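Long-range contacts in malonyl-CoA-[acyl-carrier-protein] transacylase (Coxiella burnetii, PDB 3TQE), which probably transfers the malonyl group from malonyl-CoA to holo-acyl carrier protein, a step that supplies malonyl units for fatty acid synthesis: residues 152-157 with 181-186; 162-167 with 257-262; 75-80 with 277-282; 20-25 with 50-55. All coordinates share one frame; numbering follows the deposited sequence. Where two conformers were deposited one is given.

How the interactions relate
Interaction 2 is a buried contact and interaction 3 another, while interactions 1 and 4 are only partly buried. Helix 144-155 of interaction 1 runs on into strand 160-167 of interaction 2, and the two contacts lie on the same side of the chain's centre. Interactions 3 and 4 touch: Pro281 and Ile77 of the former pack against segment 20-25 of the latter. The chemistry differs with place. Interaction 2 is backbone pairing at a sheet edge, close to the predicted active site. Interaction 3 has no hydrogen bond across it. In 1, Arg182 reaches carbonyls at a helix C-terminus; in 4, Gln53 near a helix end bonds a carbonyl of a turn.

Interaction 1 of 4, residues 152-157 with 181-186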
loop_
_atom_site.group_PDB
_atom_site.type_symbol
_atom_site.label_atom_id
_atom_site.label_comp_id
_atom_site.label_asym_id
_atom_site.label_seq_id
_atom_site.Cartn_x
_atom_site.Cartn_y
_atom_site.Cartn_z
ATOM N N GLU A 152 16.014 14.063 -13.420
ATOM C CA GLU A 152 16.472 14.156 -14.792
ATOM C C GLU A 152 17.950 14.516 -14.822
ATOM O O GLU A 152 18.694 13.971 -15.623
ATOM C CB GLU A 152 15.655 15.192 -15.562
ATOM C CG GLU A 152 14.215 14.770 -15.816
ATOM C CD GLU A 152 13.373 15.881 -16.423
ATOM O OE1 GLU A 152 13.911 16.991 -16.684
ATOM O OE2 GLU A 152 12.159 15.641 -16.635
ATOM N N ASN A 153 18.368 15.419 -13.945
ATOM C CA ASN A 153 19.769 15.868 -13.925
ATOM C C ASN A 153 20.701 14.836 -13.303
ATOM O O ASN A 153 21.867 14.742 -13.665
ATOM C CB ASN A 153 19.895 17.172 -13.148
ATOM C CG ASN A 153 19.238 18.337 -13.857
ATOM O OD1 ASN A 153 19.042 18.302 -15.075
ATOM N ND2 ASN A 153 18.893 19.365 -13.101
ATOM N N ALA A 154 20.195 14.054 -12.360
ATOM C CA ALA A 154 21.010 13.069 -11.674
ATOM C C ALA A 154 21.151 11.766 -12.443
ATOM O O ALA A 154 22.080 11.003 -12.200
ATOM C CB ALA A 154 20.403 12.772 -10.326
ATOM N N ALA A 155 20.253 11.499 -13.380
ATOM C CA ALA A 155 20.175 10.177 -13.962
ATOM C C ALA A 155 21.407 9.772 -14.715
ATOM O O ALA A 155 21.888 8.677 -14.516
ATOM C CB ALA A 155 18.930 10.031 -14.846
ATOM N N LEU A 156 21.895 10.658 -15.587
ATOM C CA LEU A 156 23.136 10.420 -16.316
ATOM C C LEU A 156 23.153 9.043 -16.957
ATOM O O LEU A 156 24.144 8.333 -16.936
ATOM C CB LEU A 156 24.344 10.641 -15.387
ATOM C CG LEU A 156 24.450 12.067 -14.864
ATOM C CD1 LEU A 156 25.456 12.176 -13.767
ATOM C CD2 LEU A 156 24.789 12.996 -15.976
ATOM N N GLY A 157 22.021 8.665 -17.547
ATOM C CA GLY A 157 21.925 7.400 -18.233
ATOM C C GLY A 157 21.330 6.241 -17.465
ATOM O O GLY A 157 20.979 5.196 -18.051
ATOM N N ASP A 181 21.376 7.883 -5.122
ATOM C CA ASP A 181 22.249 8.627 -4.225
ATOM C C ASP A 181 22.587 9.997 -4.802
ATOM O O ASP A 181 22.612 10.985 -4.086
ATOM C CB ASP A 181 23.507 7.826 -3.921
ATOM C CG ASP A 181 23.275 6.701 -2.954
ATOM O OD1 ASP A 181 22.241 6.704 -2.263
ATOM O OD2 ASP A 181 24.165 5.807 -2.838
ATOM N N ARG A 182 22.846 10.064 -6.103
ATOM C CA ARG A 182 23.135 11.342 -6.743
ATOM C C ARG A 182 21.960 12.288 -6.638
ATOM O O ARG A 182 22.126 13.450 -6.352
ATOM C CB ARG A 182 23.522 11.170 -8.202
ATOM C CG ARG A 182 24.860 10.525 -8.431
ATOM C CD ARG A 182 25.288 10.615 -9.876
ATOM N NE ARG A 182 24.383 10.009 -10.839
ATOM C CZ ARG A 182 24.376 8.735 -11.211
ATOM N NH1 ARG A 182 25.199 7.829 -10.694
ATOM N NH2 ARG A 182 23.500 8.348 -12.115
ATOM N N ALA A 183 20.768 11.762 -6.857
ATOM C CA ALA A 183 19.562 12.552 -6.793
ATOM C C ALA A 183 19.299 13.040 -5.378
ATOM O O ALA A 183 18.886 14.192 -5.177
ATOM C CB ALA A 183 18.385 11.737 -7.279
ATOM N N LEU A 184 19.489 12.177 -4.398
ATOM C CA LEU A 184 19.268 12.582 -3.027
ATOM C C LEU A 184 20.239 13.675 -2.651
ATOM O O LEU A 184 19.883 14.637 -1.972
ATOM C CB LEU A 184 19.420 11.404 -2.079
ATOM C CG LEU A 184 18.385 10.306 -2.187
ATOM C CD1 LEU A 184 18.770 9.128 -1.300
ATOM C CD2 LEU A 184 16.967 10.816 -1.916
ATOM N N ASN A 185 21.478 13.539 -3.099
ATOM C CA ASN A 185 22.438 14.573 -2.768
ATOM C C ASN A 185 22.074 15.906 -3.416
ATOM O O ASN A 185 22.176 16.955 -2.786
ATOM C CB ASN A 185 23.840 14.110 -3.165
ATOM C CG ASN A 185 24.897 14.860 -2.433
ATOM O OD1 ASN A 185 24.943 14.866 -1.203
ATOM N ND2 ASN A 185 25.728 15.496 -3.152
HETATM N N MSE A 186 21.606 15.869 -4.665
HETATM C CA MSE A 186 21.132 17.081 -5.317
HETATM C C MSE A 186 19.933 17.656 -4.603
HETATM O O MSE A 186 19.789 18.862 -4.500
HETATM C CB MSE A 186 20.743 16.815 -6.745
HETATM C CG MSE A 186 21.835 16.584 -7.633
HETATM SE SE MSE A 186 21.204 16.518 -9.452
HETATM C CE MSE A 186 22.805 15.836 -10.157
#
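Ala154 O is gripped by two nitrogens of Arg182. Arg182 NE donates to Ala154 O at 2.9 Å, and Arg182 NH2 to the same oxygen at 3.0 Å. This is a side-on grip, with the carbonyl oxygen at the edge of the guanidinium and only 7° out of its plane. Both donors also lie in the plane of the carbonyl. NH2 makes a further, weak bond to Ala155 O, with an N-H...O angle of 121°. It also bonds Gln158 just beyond the segment. Together these bonds limit rotation of the guanidinium. The Arg182 chain bends at chi3 (-59°), which turns the group back to the end of the neighbouring helix. Leu156 crosses it at a slant, with CD1 3.8 Å from Arg182 NE.

The contact joins two helices of the acyltransferase domain, 144-155 and 177-189. It lies where the first one ends: Leu156 has positive phi and leaves the helical path. Arginine thus binds carbonyls at the C-terminal end of a helix, where its positive charge would probably be favoured by the helix dipole.

Further along helix 177-189, the helices meet through small residues. Ala154 CB rests on the backbone of Ala183, 3.6 Å from Ala183 N, and CB meets CB at 3.8 Å. This allows a close backbone approach. Selenomethionine Met186 lies extended beyond CG and lays its methyl CE against Ala154 CA at 3.6 Å. Its SE reaches Asn153 CB. Ile150 of helix 144-155 touches both Ala183 and Met186, and Val160 of strand 160-167 touches Ala183.

Interaction 2 of 4, residues 162-167 with 257-262; sequences PANLNS and RPVRWV
Leu165 O accepts from Val262 N at 2.9 Å, one residue beyond the regular parallel register, so the ladder slips as helix 261-270 begins. The two bonds before it are regular. Val259 N donates to Ala163 O at 2.8 Å, and Leu165 N donates to Val259 O, also at 2.8 Å. The turn from strand to helix is made at Arg260, the centre of an inverse gamma turn and the N-cap residue. Ala163 O is also met by Pro258 CA in a CH...O contact of 3.1 Å.

This is a short parallel pairing at the edge of a mixed sheet. The short, weakly bonded strand 259-260 lies outermost there, beside 160-167. On its other side 160-167 pairs with 170-174, with classic beta bulges at Ala163-Asn164 and Asn166-Ser167.

Asn164 and Val259 lie side by side and point the same way. Val259 CG2 stands anti to its carbonyl carbon and faces the Asn164 side chain. The predicted active-site residues Ser96 and His205 both lie close to Val259, so this face of the sheet probably borders the catalytic pocket. A bound glycine sits about 4 Å from the Asn164 side chain.

Leu165 points to the opposite face, beside Arg260. Its CD1 meets the aliphatic CG of Arg260 at 4.1 Å. The Arg260 guanidinium pairs with Glu263. Asn166 O approaches the edge of the Trp261 ring, 3.5 Å from CD1. This buried oxygen has no hydrogen-bond partner in the model. The Asn166 amide is turned 87° against that ring, and its OD1 accepts a bond from His95.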
loop_
_atom_site.group_PDB
_atom_site.type_symbol
_atom_site.label_atom_id
_atom_site.label_comp_id
_atom_site.label_asym_id
_atom_site.label_seq_id
_atom_site.Cartn_x
_atom_site.Cartn_y
_atom_site.Cartn_z
ATOM N N PRO A 162 10.628 9.767 -9.497
ATOM C CA PRO A 162 9.612 9.676 -8.466
ATOM C C PRO A 162 8.865 8.344 -8.546
ATOM O O PRO A 162 8.524 7.884 -9.624
ATOM C CB PRO A 162 8.706 10.880 -8.764
ATOM C CG PRO A 162 9.614 11.874 -9.453
ATOM C CD PRO A 162 10.480 10.992 -10.303
ATOM N N ALA A 163 8.673 7.752 -7.388
ATOM C CA ALA A 163 8.135 6.409 -7.229
ATOM C C ALA A 163 6.903 6.425 -6.351
ATOM O O ALA A 163 5.925 5.745 -6.650
ATOM C CB ALA A 163 9.162 5.502 -6.649
ATOM N N ASN A 164 6.943 7.142 -5.234
ATOM C CA ASN A 164 5.746 7.279 -4.410
ATOM C C ASN A 164 5.517 8.751 -4.178
ATOM O O ASN A 164 6.379 9.425 -3.601
ATOM C CB ASN A 164 5.876 6.662 -3.022
ATOM C CG ASN A 164 6.036 5.173 -2.992
ATOM O OD1 ASN A 164 5.770 4.456 -3.939
ATOM N ND2 ASN A 164 6.432 4.686 -1.808
ATOM N N LEU A 165 4.381 9.255 -4.630
ATOM C CA LEU A 165 4.024 10.646 -4.401
ATOM C C LEU A 165 3.162 10.659 -3.148
ATOM O O LEU A 165 1.928 10.490 -3.220
ATOM C CB LEU A 165 3.313 11.181 -5.630
ATOM C CG LEU A 165 4.037 10.970 -6.963
ATOM C CD1 LEU A 165 3.262 11.494 -8.135
ATOM C CD2 LEU A 165 5.420 11.619 -6.923
ATOM N N ASN A 166 3.799 10.769 -1.993
ATOM C CA ASN A 166 3.170 10.393 -0.731
ATOM C C ASN A 166 2.443 11.496 -0.033
ATOM O O ASN A 166 1.344 11.292 0.494
ATOM C CB ASN A 166 4.169 9.755 0.218
ATOM C CG ASN A 166 4.426 8.344 -0.119
ATOM O OD1 ASN A 166 3.662 7.735 -0.874
ATOM N ND2 ASN A 166 5.488 7.789 0.417
ATOM N N SER A 167 3.034 12.663 -0.015
ATOM C CA SER A 167 2.370 13.810 0.538
ATOM C C SER A 167 2.905 14.998 -0.203
ATOM O O SER A 167 3.780 14.898 -1.050
ATOM C CB SER A 167 2.619 13.911 2.031
ATOM O OG SER A 167 3.774 14.693 2.272
ATOM N N ARG A 257 5.213 2.474 -12.460
ATOM C CA ARG A 257 4.828 3.861 -12.451
ATOM C C ARG A 257 4.623 4.321 -11.026
ATOM O O ARG A 257 4.407 3.514 -10.138
ATOM C CB ARG A 257 3.553 4.045 -13.266
ATOM C CG ARG A 257 3.783 3.877 -14.739
ATOM C CD ARG A 257 4.752 4.919 -15.257
ATOM N NE ARG A 257 4.064 6.091 -15.781
ATOM C CZ ARG A 257 3.984 6.395 -17.074
ATOM N NH1 ARG A 257 4.566 5.622 -17.984
ATOM N NH2 ARG A 257 3.327 7.478 -17.459
ATOM N N PRO A 258 4.663 5.632 -10.807
ATOM C CA PRO A 258 4.565 6.108 -9.441
ATOM C C PRO A 258 3.217 5.882 -8.813
ATOM O O PRO A 258 2.198 5.895 -9.492
ATOM C CB PRO A 258 4.836 7.603 -9.537
ATOM C CG PRO A 258 4.805 7.902 -10.900
ATOM C CD PRO A 258 5.003 6.712 -11.734
ATOM N N VAL A 259 3.249 5.703 -7.506
ATOM C CA VAL A 259 2.042 5.627 -6.706
ATOM C C VAL A 259 1.584 7.060 -6.461
ATOM O O VAL A 259 2.232 7.833 -5.756
ATOM C CB VAL A 259 2.315 4.935 -5.379
ATOM C CG1 VAL A 259 1.115 4.987 -4.443
ATOM C CG2 VAL A 259 2.733 3.515 -5.635
ATOM N N ARG A 260 0.419 7.396 -7.004
ATOM C CA ARG A 260 -0.075 8.756 -6.942
ATOM C C ARG A 260 -0.953 8.928 -5.720
ATOM O O ARG A 260 -2.161 9.155 -5.822
ATOM C CB ARG A 260 -0.784 9.102 -8.243
ATOM C CG ARG A 260 0.176 9.060 -9.395
ATOM C CD ARG A 260 -0.512 8.989 -10.698
ATOM N NE ARG A 260 -1.215 10.217 -11.003
ATOM C CZ ARG A 260 -1.927 10.412 -12.116
ATOM N NH1 ARG A 260 -2.069 9.453 -13.020
ATOM N NH2 ARG A 260 -2.507 11.571 -12.324
ATOM N N TRP A 261 -0.345 8.826 -4.560
ATOM C CA TRP A 261 -1.109 8.838 -3.330
ATOM C C TRP A 261 -1.688 10.214 -3.017
ATOM O O TRP A 261 -2.859 10.334 -2.651
ATOM C CB TRP A 261 -0.279 8.318 -2.177
ATOM C CG TRP A 261 -1.063 8.041 -0.971
ATOM C CD1 TRP A 261 -1.045 8.719 0.193
ATOM C CD2 TRP A 261 -2.038 7.008 -0.822
ATOM N NE1 TRP A 261 -1.931 8.161 1.078
ATOM C CE2 TRP A 261 -2.570 7.120 0.463
ATOM C CE3 TRP A 261 -2.516 6.005 -1.658
ATOM C CZ2 TRP A 261 -3.540 6.246 0.942
ATOM C CZ3 TRP A 261 -3.495 5.160 -1.184
ATOM C CH2 TRP A 261 -3.981 5.279 0.098
ATOM N N VAL A 262 -0.905 11.256 -3.168
ATOM C CA VAL A 262 -1.438 12.557 -2.832
ATOM C C VAL A 262 -2.633 12.879 -3.753
ATOM O O VAL A 262 -3.645 13.369 -3.260
ATOM C CB VAL A 262 -0.363 13.648 -2.791
ATOM C CG1 VAL A 262 0.440 13.635 -4.061
ATOM C CG2 VAL A 262 -0.991 15.010 -2.470
#

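Interaction 3 of 4, residues 75-80 with 277-282. With EDO (1,2-ethanediol), chain D.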
loop_
_atom_site.group_PDB
_atom_site.type_symbol
_atom_site.label_atom_id
_atom_site.label_comp_id
_atom_site.label_asym_id
_atom_site.label_seq_id
_atom_site.Cartn_x
_atom_site.Cartn_y
_atom_site.Cartn_z
ATOM N N VAL A 75 -6.654 -7.464 5.264
ATOM C CA VAL A 75 -7.918 -8.139 5.075
ATOM C C VAL A 75 -8.496 -8.595 6.413
ATOM O O VAL A 75 -9.687 -8.511 6.642
ATOM C CB VAL A 75 -7.753 -9.304 4.125
ATOM C CG1 VAL A 75 -8.971 -10.187 4.139
ATOM C CG2 VAL A 75 -7.462 -8.770 2.733
ATOM N N ALA A 76 -7.649 -9.068 7.309
ATOM C CA ALA A 76 -8.119 -9.455 8.648
ATOM C C ALA A 76 -8.803 -8.297 9.333
ATOM O O ALA A 76 -9.849 -8.476 9.971
ATOM C CB ALA A 76 -6.968 -9.988 9.477
ATOM N N ILE A 77 -8.205 -7.124 9.239
ATOM C CA ILE A 77 -8.795 -5.945 9.892
ATOM C C ILE A 77 -10.099 -5.572 9.231
ATOM O O ILE A 77 -11.078 -5.253 9.904
ATOM C CB ILE A 77 -7.811 -4.787 9.932
ATOM C CG1 ILE A 77 -6.713 -5.136 10.943
ATOM C CG2 ILE A 77 -8.514 -3.468 10.267
ATOM C CD1 ILE A 77 -5.522 -4.241 10.892
ATOM N N PHE A 78 -10.151 -5.634 7.909
ATOM C CA PHE A 78 -11.419 -5.401 7.255
ATOM C C PHE A 78 -12.491 -6.342 7.710
ATOM O O PHE A 78 -13.636 -5.953 7.924
ATOM C CB PHE A 78 -11.235 -5.522 5.760
ATOM C CG PHE A 78 -12.478 -5.286 4.990
ATOM C CD1 PHE A 78 -12.893 -4.008 4.739
ATOM C CD2 PHE A 78 -13.250 -6.338 4.551
ATOM C CE1 PHE A 78 -14.057 -3.783 4.042
ATOM C CE2 PHE A 78 -14.413 -6.100 3.842
ATOM C CZ PHE A 78 -14.795 -4.844 3.617
ATOM N N ARG A 79 -12.132 -7.600 7.878
ATOM C CA ARG A 79 -13.103 -8.579 8.304
ATOM C C ARG A 79 -13.561 -8.335 9.732
ATOM O O ARG A 79 -14.705 -8.615 10.062
ATOM C CB ARG A 79 -12.508 -9.950 8.180
ATOM C CG ARG A 79 -12.376 -10.390 6.741
ATOM C CD ARG A 79 -11.728 -11.709 6.593
ATOM N NE ARG A 79 -11.781 -12.135 5.215
ATOM C CZ ARG A 79 -11.319 -13.304 4.792
ATOM N NH1 ARG A 79 -10.751 -14.153 5.649
ATOM N NH2 ARG A 79 -11.458 -13.642 3.517
ATOM N N CYS A 80 -12.675 -7.838 10.562
ATOM C CA CYS A 80 -13.057 -7.461 11.928
ATOM C C CYS A 80 -14.003 -6.255 11.916
ATOM O O CYS A 80 -14.965 -6.223 12.644
ATOM C CB CYS A 80 -11.839 -7.123 12.755
ATOM S SG CYS A 80 -10.853 -8.549 13.186
HETATM N N MSE A 277 -10.268 5.564 7.292
HETATM C CA MSE A 277 -9.960 4.496 8.233
HETATM C C MSE A 277 -8.785 3.765 7.661
HETATM O O MSE A 277 -8.810 3.390 6.485
HETATM C CB MSE A 277 -11.104 3.503 8.353
HETATM C CG MSE A 277 -12.103 3.856 9.356
HETATM SE SE MSE A 277 -13.039 5.372 8.749
HETATM C CE MSE A 277 -14.384 5.396 10.151
ATOM N N GLU A 278 -7.759 3.584 8.473
ATOM C CA GLU A 278 -6.571 2.893 8.042
ATOM C C GLU A 278 -6.761 1.413 8.326
ATOM O O GLU A 278 -6.806 0.969 9.480
ATOM C CB GLU A 278 -5.330 3.468 8.716
ATOM C CG GLU A 278 -4.025 2.842 8.247
ATOM C CD GLU A 278 -2.798 3.755 8.311
ATOM O OE1 GLU A 278 -2.820 4.819 8.978
ATOM O OE2 GLU A 278 -1.791 3.392 7.649
ATOM N N CYS A 279 -6.989 0.666 7.265
ATOM C CA CYS A 279 -7.361 -0.727 7.370
ATOM C C CYS A 279 -6.131 -1.590 7.238
ATOM O O CYS A 279 -5.891 -2.226 6.234
ATOM C CB CYS A 279 -8.413 -1.067 6.336
ATOM S SG CYS A 279 -9.243 -2.621 6.640
ATOM N N GLY A 280 -5.344 -1.593 8.289
ATOM C CA GLY A 280 -4.096 -2.340 8.330
ATOM C C GLY A 280 -3.331 -1.966 9.567
ATOM O O GLY A 280 -3.766 -1.135 10.376
ATOM N N PRO A 281 -2.167 -2.570 9.742
ATOM C CA PRO A 281 -1.300 -2.255 10.855
ATOM C C PRO A 281 -0.586 -0.924 10.645
ATOM O O PRO A 281 -0.463 -0.437 9.511
ATOM C CB PRO A 281 -0.310 -3.387 10.814
ATOM C CG PRO A 281 -0.204 -3.727 9.342
ATOM C CD PRO A 281 -1.562 -3.499 8.790
ATOM N N ASP A 282 -0.111 -0.344 11.740
ATOM C CA ASP A 282 0.684 0.871 11.753
ATOM C C ASP A 282 -0.182 2.074 11.370
ATOM O O ASP A 282 -1.354 1.929 11.081
ATOM C CB ASP A 282 1.945 0.724 10.894
ATOM C CG ASP A 282 3.127 1.534 11.402
ATOM O OD1 ASP A 282 2.946 2.434 12.275
ATOM O OD2 ASP A 282 4.231 1.272 10.880
HETATM C C1 EDO D . -12.761 -9.821 2.363
HETATM O O1 EDO D . -13.235 -10.381 3.572
HETATM C C2 EDO D . -13.122 -10.752 1.217
HETATM O O2 EDO D . -12.683 -12.098 1.486
#
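Cys279 holds SG anti to its own backbone N (chi1 -165°), which carries the sulfur against helix 63-83. Ile77 sets CG1 anti to its carbonyl carbon (chi1 -71°) and extends at chi2, so that CD1 reaches over the chain at Gly280.

The sulfur settles between two consecutive helix residues. Cys279 SG lies 3.8 Å from Ile77 CG2 and 3.6 Å from Phe78 CB. It also comes within 3.4 Å of Phe78 N. SG is near the plane of the Phe78 ring, on its edge side, while the ring itself leads away toward Cys105 of helix 97-105. Ile77 CD1 presses on the backbone of Gly280, 3.4 Å from Gly280 C and 3.5 Å from Gly280 CA. The latter is tighter than usual for two carbons. Gly280, with its backbone almost fully extended, offers bare backbone to the methyl.

Segment 277-282 takes in the end of strand 275-278 and the loop after it. That strand lies between 9-12 and 297-300 in the parallel sheet. Cys279 is the centre of an inverse gamma turn at the start of the loop that leads to helix 284-292. The contact thus packs helix 63-83 on the loop that follows an inner strand.

On another side of the helix, Arg79 holds a 1,2-ethanediol, probably from the crystallisation liquor. Arg79 NE donates to O1 of the ethanediol at 2.8 Å and Arg79 NH2 to its O2 at 2.8 Å, both nearly straight.

No hydrogen bond joins the two segments. Helix and loop meet mainly through carbon and sulfur, so shape and burial hold the contact rather than directed polar bonds.

Interaction 4 of 4, residues 20-25 with 50-55; sequences LGMLAE and ALVQHG
A type II beta turn, Gly21 to Ala24, meets the C-terminal end of helix 48-54 here, in the acyltransferase domain. Gly21 N donates to Val52 O at 2.9 Å, nearly straight at 169°. Leu20 CA adds a CH...O contact to the same oxygen.

Gln53 answers from the helix. Its chain bends at chi2 (-49°), which brings the amide back to the turn. Gln53 NE2 donates to Met22 O at 2.9 Å, and that oxygen lies in the amide plane. OE1 of Gln53 rests against Gly21 CA and Ala24 CB, so both ends of the amide touch the turn.

Selenomethionine Met22 crosses Val52 at about a right angle. Its CG and CE both lie 3.4 Å from Val52 CG1, which is tight packing. Leu20 CD2 is closer still to Gly55 CA, at 3.3 Å. Gly55 has positive phi, just after the helix.

Around the contact, Leu60 of helix 57-60 touches both Leu20 and Val52. Helix 63-83 lies against it through Ala73, on Met22 and Leu23, and through Ala69, on Val52. Pro281, in the loop after strand 275-278, packs on Met22 and Leu23.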
loop_
_atom_site.group_PDB
_atom_site.type_symbol
_atom_site.label_atom_id
_atom_site.label_comp_id
_atom_site.label_asym_id
_atom_site.label_seq_id
_atom_site.Cartn_x
_atom_site.Cartn_y
_atom_site.Cartn_z
ATOM N N LEU A 20 6.874 -7.109 13.467
ATOM C CA LEU A 20 6.664 -8.308 14.235
ATOM C C LEU A 20 5.633 -8.052 15.300
ATOM O O LEU A 20 5.605 -6.963 15.918
ATOM C CB LEU A 20 7.952 -8.774 14.910
ATOM C CG LEU A 20 9.037 -9.309 14.009
ATOM C CD1 LEU A 20 10.204 -9.717 14.882
ATOM C CD2 LEU A 20 8.525 -10.480 13.195
ATOM N N GLY A 21 4.766 -9.028 15.484
ATOM C CA GLY A 21 3.733 -8.964 16.476
ATOM C C GLY A 21 2.527 -8.178 16.053
ATOM O O GLY A 21 1.618 -7.999 16.823
HETATM N N MSE A 22 2.490 -7.718 14.815
HETATM C CA MSE A 22 1.341 -6.978 14.407
HETATM C C MSE A 22 0.061 -7.811 14.573
HETATM O O MSE A 22 0.005 -9.036 14.418
HETATM C CB MSE A 22 1.511 -6.411 13.010
HETATM C CG MSE A 22 1.653 -7.423 12.002
HETATM SE SE MSE A 22 1.801 -6.605 10.235
HETATM C CE MSE A 22 1.513 -8.418 9.563
ATOM N N LEU A 23 -0.997 -7.089 14.900
ATOM C CA LEU A 23 -2.308 -7.657 15.130
ATOM C C LEU A 23 -2.395 -8.643 16.291
ATOM O O LEU A 23 -3.390 -9.331 16.429
ATOM C CB LEU A 23 -2.888 -8.287 13.844
ATOM C CG LEU A 23 -3.428 -7.330 12.795
ATOM C CD1 LEU A 23 -2.419 -6.424 12.228
ATOM C CD2 LEU A 23 -4.111 -8.110 11.705
ATOM N N ALA A 24 -1.382 -8.698 17.162
ATOM C CA ALA A 24 -1.444 -9.667 18.244
ATOM C C ALA A 24 -2.679 -9.469 19.135
ATOM O O ALA A 24 -3.390 -10.412 19.482
ATOM C CB ALA A 24 -0.175 -9.621 19.078
ATOM N N GLU A 25 -2.965 -8.221 19.463
ATOM C CA GLU A 25 -4.122 -7.936 20.305
ATOM C C GLU A 25 -5.417 -8.286 19.606
ATOM O O GLU A 25 -6.260 -8.987 20.153
ATOM C CB GLU A 25 -4.118 -6.491 20.728
ATOM C CG GLU A 25 -5.274 -6.151 21.613
ATOM C CD GLU A 25 -5.178 -4.768 22.219
ATOM O OE1 GLU A 25 -4.188 -4.035 21.963
ATOM O OE2 GLU A 25 -6.095 -4.433 23.006
ATOM N N ALA A 50 2.554 -17.398 12.559
ATOM C CA ALA A 50 3.755 -17.664 13.294
ATOM C C ALA A 50 4.897 -16.807 12.811
ATOM O O ALA A 50 5.667 -16.268 13.604
ATOM C CB ALA A 50 4.103 -19.130 13.192
ATOM N N LEU A 51 4.979 -16.613 11.498
ATOM C CA LEU A 51 6.030 -15.798 10.951
ATOM C C LEU A 51 5.861 -14.362 11.399
ATOM O O LEU A 51 6.811 -13.731 11.805
ATOM C CB LEU A 51 6.036 -15.900 9.424
ATOM C CG LEU A 51 7.156 -15.220 8.654
ATOM C CD1 LEU A 51 7.284 -15.891 7.283
ATOM C CD2 LEU A 51 6.941 -13.760 8.461
ATOM N N VAL A 52 4.645 -13.836 11.333
ATOM C CA VAL A 52 4.420 -12.456 11.687
ATOM C C VAL A 52 4.591 -12.226 13.169
ATOM O O VAL A 52 5.041 -11.171 13.568
ATOM C CB VAL A 52 3.015 -12.040 11.236
ATOM C CG1 VAL A 52 2.623 -10.724 11.810
ATOM C CG2 VAL A 52 2.968 -12.033 9.697
ATOM N N GLN A 53 4.246 -13.208 13.989
ATOM C CA GLN A 53 4.357 -13.024 15.444
ATOM C C GLN A 53 5.764 -13.161 15.933
ATOM O O GLN A 53 6.163 -12.438 16.839
ATOM C CB GLN A 53 3.422 -13.969 16.181
ATOM C CG GLN A 53 1.947 -13.692 15.869
ATOM C CD GLN A 53 1.599 -12.228 15.996
ATOM O OE1 GLN A 53 1.852 -11.611 17.023
ATOM N NE2 GLN A 53 1.027 -11.661 14.943
ATOM N N HIS A 54 6.508 -14.097 15.357
ATOM C CA HIS A 54 7.808 -14.468 15.916
ATOM C C HIS A 54 9.001 -14.211 15.004
ATOM O O HIS A 54 10.162 -14.225 15.454
ATOM C CB HIS A 54 7.730 -15.908 16.361
ATOM C CG HIS A 54 6.644 -16.146 17.349
ATOM N ND1 HIS A 54 6.619 -15.525 18.579
ATOM C CD2 HIS A 54 5.516 -16.889 17.273
ATOM C CE1 HIS A 54 5.528 -15.894 19.228
ATOM N NE2 HIS A 54 4.846 -16.727 18.459
ATOM N N GLY A 55 8.742 -13.961 13.735
ATOM C CA GLY A 55 9.793 -13.529 12.834
ATOM C C GLY A 55 10.670 -14.677 12.384
ATOM O O GLY A 55 10.188 -15.797 12.202
#